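Local coordinates for fiber protein (Snake adenovirus 1, PDB 4D0U), which forms trimeric spikes at the capsid vertices and, through its head domain, the part present here, probably attaches the virion to a host receptor, at residues D79-P84 with M125-S130; I44-Q49 with P88-L93. The protein carries 2 engineered substitutions. All blocks are in the same frame, centred on the assembly; numbering follows the deposited sequence.

Interaction 1: D79-P84 with M125-S130; sequences DGLTGP and MEISRS. Engineered in segment 125-130: M125 (natural residue Leu).
The carbonyl oxygen of L81 is approached by three groups of segment 125-130. The end methyl of I127, CD1, lies 3.5 Å from L81 O. The CA of S130 makes a CA-H...O contact with L81 O at 3.6 Å. The hydroxyl of S130 adds at most a weak hydrogen bond to this oxygen. That bond is doubtful, because S130 has two conformers and the hydroxyl proton could go to a different acceptor. I127 wedges into the bend of residues 81-83. Its CG1 stands between the backbone N and the carbonyl carbon (chi1 64°), which carries CD1 in against the backbone of L81 to G83. CD1 of I127 also lies 3.7 Å from G83 O. The other branch of I127, CG2, meets CD1 of L81 at 3.9 Å. CD1 of L81 also touches CE of M125 at 3.6 Å. M125 is an engineered methionine in place of the natural leucine, present as selenomethionine. It runs out extended and then turns at chi3 (79°), which brings its methyl round to L81. Both L81 and M125 also rest on F56 of strand 55-65.

The head domain is a sandwich of two antiparallel sheets. Segment 79-84 belongs to the loop that leads from strand 68-77 of one sheet to strand 85-88 of the other. Strand 122-127 is the direct neighbour of 85-88, and M125 pairs through its backbone with F85. Just before that pairing, CA of P84 makes a CA-H...O contact with M125 O at 3.2 Å. At the exposed side, CG of P84 passes CG of E126 at 4.2 Å.

Interaction 2: I44-Q49 with P88-L93; sequences IAEELQ and PASAEL
Strand 44-49 runs past the turn that starts helix 91-98, with CA atoms nearest at L48 and A89 (6.7 Å) and further apart at I44 and L93. The carboxylate of E46 grips S90 with both oxygens. E46 CG stands between the backbone N and the carbonyl carbon (chi1 70°), and the chain is extended beyond it, which carries the carboxylate across to S90. S90 OG donates to E46 OE1 at 2.6 Å, and S90 N donates to E46 OE2 at 2.9 Å in a nearly straight bond (172°). Each oxygen uses its syn lone pair. S90 is the N-cap: its OG, while donating to E46, accepts from L93 N at 2.9 Å. L93 CD2 packs 3.6 Å from E46 CD and also meets CD1 of L48. At one end, I44 CD1 lies on E92 CG at 3.5 Å. At the other, L48 CG sits 3.5 Å from P88 O. One water joins P88 O to E46 OE2, and a second joins P88 O to Q49 N. Strand 44-49 is outermost in its sheet within the chain and pairs with strand 55-65. L48 also reaches F85, A87 and M123 of the other sheet, while A45 and E47 pack on F68 of a second subunit.

The segments alternate along the chain: 44-49, 79-84, 88-93, 125-130. The centres of interactions 1 and 2 are about 19 Å apart. Apart from adjoining in sequence, the two contacts do not touch. Strand 85-88 connects them, since it follows segment 79-84 and leads into 88-93. F85 marks this link: its backbone pairs with M125 of interaction 1, and its side chain meets L48 of interaction 2. F56 plays the converse part: L81 and M125 touch it with their side chains, and its backbone pairs with L48. Only interaction 2 has another subunit beside its segments. In interaction 1, the E126 side chain comes close to a bound polyethylene glycol molecule, probably from crystallisation.

Interaction 1: D79-P84 with M125-S130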
# COMPACT_ATOMS: atom_id res chain seq x y z
N ASP A 79 8.79 -12.17 10.75
CA ASP A 79 9.13 -12.22 12.17
C ASP A 79 8.29 -11.26 12.97
O ASP A 79 7.62 -10.38 12.41
CB ASP A 79 10.62 -11.94 12.35
CG ASP A 79 11.49 -13.03 11.72
OD1 ASP A 79 11.06 -14.21 11.71
OD2 ASP A 79 12.58 -12.72 11.20
N GLY A 80 8.31 -11.41 14.28
CA GLY A 80 7.95 -10.32 15.17
C GLY A 80 9.11 -9.42 15.54
O GLY A 80 10.29 -9.73 15.27
N LEU A 81 8.78 -8.32 16.18
CA LEU A 81 9.78 -7.36 16.65
C LEU A 81 9.34 -6.86 17.99
O LEU A 81 8.23 -6.36 18.15
CB LEU A 81 9.85 -6.13 15.74
CG LEU A 81 10.89 -5.98 14.66
CD1 LEU A 81 10.69 -4.59 14.06
CD2 LEU A 81 12.30 -6.15 15.20
N THR A 82 10.25 -6.96 18.94
CA THR A 82 9.95 -6.54 20.28
C THR A 82 10.31 -5.10 20.48
O THR A 82 9.68 -4.43 21.29
CB THR A 82 10.65 -7.43 21.33
OG1 THR A 82 12.06 -7.37 21.15
CG2 THR A 82 10.20 -8.87 21.16
N GLY A 83 11.31 -4.62 19.72
CA GLY A 83 11.83 -3.27 19.85
C GLY A 83 12.44 -2.88 18.52
O GLY A 83 12.22 -3.57 17.52
N PRO A 84 13.18 -1.77 18.48
CA PRO A 84 13.74 -1.30 17.22
C PRO A 84 14.59 -2.35 16.53
O PRO A 84 15.30 -3.14 17.19
CB PRO A 84 14.62 -0.11 17.65
CG PRO A 84 13.91 0.40 18.86
CD PRO A 84 13.45 -0.83 19.59
N MSE A 125 14.87 0.81 12.55
CA MSE A 125 13.41 0.97 12.39
C MSE A 125 12.82 0.95 13.79
O MSE A 125 12.82 -0.10 14.45
CB MSE A 125 12.78 -0.12 11.51
CG MSE A 125 11.29 0.31 11.35
SE MSE A 125 10.32 -0.87 10.13
CE MSE A 125 10.08 -2.25 11.44
N GLU A 126 12.33 2.10 14.26
CA GLU A 126 11.63 2.16 15.55
C GLU A 126 10.18 1.81 15.34
O GLU A 126 9.67 1.98 14.25
CB GLU A 126 11.78 3.56 16.19
CG GLU A 126 13.24 3.84 16.49
CD GLU A 126 13.48 5.14 17.22
OE1 GLU A 126 13.52 6.19 16.57
OE2 GLU A 126 13.71 5.10 18.44
N ILE A 127 9.54 1.25 16.37
CA ILE A 127 8.16 0.75 16.24
C ILE A 127 7.24 1.28 17.33
O ILE A 127 7.66 1.59 18.45
CB ILE A 127 8.11 -0.79 16.24
CG1 ILE A 127 8.61 -1.38 17.58
CG2 ILE A 127 8.87 -1.33 15.01
CD1 ILE A 127 8.61 -2.90 17.63
N SER A 128 5.96 1.38 17.00
CA SER A 128 5.02 2.06 17.89
C SER A 128 4.59 1.18 19.06
O SER A 128 4.15 1.69 20.11
CB SER A 128 3.80 2.47 17.05
OG SER A 128 3.14 1.31 16.54
N ARG A 129 4.71 -0.13 18.88
CA ARG A 129 4.27 -1.13 19.85
C ARG A 129 5.03 -2.40 19.47
O ARG A 129 5.46 -2.55 18.33
CB ARG A 129 2.73 -1.35 19.80
CG ARG A 129 2.21 -1.94 18.50
CD ARG A 129 0.69 -1.88 18.47
NE ARG A 129 0.08 -2.89 19.32
CZ ARG A 129 -0.29 -4.12 18.93
NH1 ARG A 129 -0.13 -4.56 17.67
NH2 ARG A 129 -0.87 -4.94 19.80
N SER A 130 5.21 -3.33 20.41
CA SER A 130 5.74 -4.62 20.07
C SER A 130 4.83 -5.32 19.06
O SER A 130 3.58 -5.23 19.17
CB SER A 130 5.80 -5.52 21.31
OG SER A 130 6.39 -6.77 20.99

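Interaction 2: I44-Q49 with P88-L93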
# COMPACT_ATOMS: atom_id res chain seq x y z
N ILE A 44 15.62 -1.84 -6.38
CA ILE A 44 16.58 -2.71 -5.72
C ILE A 44 16.00 -3.36 -4.47
O ILE A 44 15.05 -2.87 -3.87
CB ILE A 44 17.85 -1.95 -5.32
CG1 ILE A 44 17.55 -0.87 -4.27
CG2 ILE A 44 18.57 -1.42 -6.58
CD1 ILE A 44 18.71 -0.01 -3.87
N ALA A 45 16.61 -4.46 -4.07
CA ALA A 45 16.05 -5.28 -3.03
C ALA A 45 17.19 -5.92 -2.27
O ALA A 45 18.23 -6.28 -2.86
CB ALA A 45 15.11 -6.33 -3.62
N GLU A 46 17.03 -6.02 -0.96
CA GLU A 46 18.03 -6.65 -0.12
C GLU A 46 17.43 -7.15 1.18
O GLU A 46 16.42 -6.63 1.65
CB GLU A 46 19.22 -5.72 0.14
CG GLU A 46 19.02 -4.52 1.01
CD GLU A 46 20.28 -3.65 1.02
OE1 GLU A 46 20.55 -3.05 -0.05
OE2 GLU A 46 21.00 -3.55 2.05
N GLU A 47 18.09 -8.14 1.77
CA GLU A 47 17.67 -8.69 3.04
C GLU A 47 18.58 -8.11 4.12
O GLU A 47 19.80 -8.05 3.94
CB GLU A 47 17.81 -10.21 3.00
CG GLU A 47 17.12 -10.94 4.14
CD GLU A 47 15.63 -11.09 3.91
OE1 GLU A 47 15.19 -10.93 2.75
OE2 GLU A 47 14.91 -11.36 4.88
N LEU A 48 17.99 -7.69 5.23
CA LEU A 48 18.75 -7.18 6.37
C LEU A 48 18.45 -8.08 7.56
O LEU A 48 17.35 -8.62 7.68
CB LEU A 48 18.33 -5.73 6.72
CG LEU A 48 18.92 -4.58 5.90
CD1 LEU A 48 18.43 -4.59 4.47
CD2 LEU A 48 18.65 -3.22 6.50
N GLN A 49 19.43 -8.24 8.46
CA GLN A 49 19.22 -9.08 9.61
C GLN A 49 19.83 -8.43 10.84
O GLN A 49 20.94 -7.91 10.77
CB GLN A 49 19.88 -10.43 9.35
CG GLN A 49 19.46 -11.51 10.32
CD GLN A 49 19.75 -12.91 9.81
OE1 GLN A 49 20.00 -13.82 10.60
NE2 GLN A 49 19.69 -13.09 8.48
N PRO A 88 22.86 -3.54 9.44
CA PRO A 88 23.60 -2.83 8.40
C PRO A 88 22.88 -2.90 7.06
O PRO A 88 22.31 -3.93 6.70
CB PRO A 88 24.94 -3.58 8.32
CG PRO A 88 24.83 -4.78 9.17
CD PRO A 88 23.58 -4.72 9.98
N ALA A 89 22.95 -1.80 6.33
CA ALA A 89 22.37 -1.67 5.00
C ALA A 89 23.45 -1.38 3.97
O ALA A 89 24.48 -0.77 4.31
CB ALA A 89 21.36 -0.52 5.03
N SER A 90 23.21 -1.78 2.72
CA SER A 90 24.12 -1.44 1.62
C SER A 90 24.29 0.06 1.44
O SER A 90 23.45 0.86 1.86
CB SER A 90 23.63 -2.06 0.33
OG SER A 90 22.48 -1.37 -0.13
N ALA A 91 25.38 0.46 0.78
CA ALA A 91 25.58 1.87 0.45
C ALA A 91 24.42 2.43 -0.39
O ALA A 91 23.97 3.55 -0.15
CB ALA A 91 26.90 2.07 -0.28
N GLU A 92 23.94 1.62 -1.33
CA GLU A 92 22.89 2.04 -2.24
C GLU A 92 21.57 2.22 -1.47
O GLU A 92 20.88 3.23 -1.67
CB GLU A 92 22.69 1.07 -3.40
CG GLU A 92 21.79 1.64 -4.48
CD GLU A 92 21.81 0.89 -5.83
OE1 GLU A 92 22.18 -0.31 -5.88
OE2 GLU A 92 21.44 1.53 -6.85
N LEU A 93 21.24 1.26 -0.60
CA LEU A 93 20.00 1.40 0.16
C LEU A 93 20.12 2.57 1.10
O LEU A 93 19.17 3.33 1.28
CB LEU A 93 19.66 0.12 0.92
CG LEU A 93 18.33 0.17 1.73
CD1 LEU A 93 17.11 0.49 0.86
CD2 LEU A 93 18.14 -1.16 2.44
O HOH W 1 22.60 -5.27 3.79
O HOH W 2 21.86 -6.72 7.45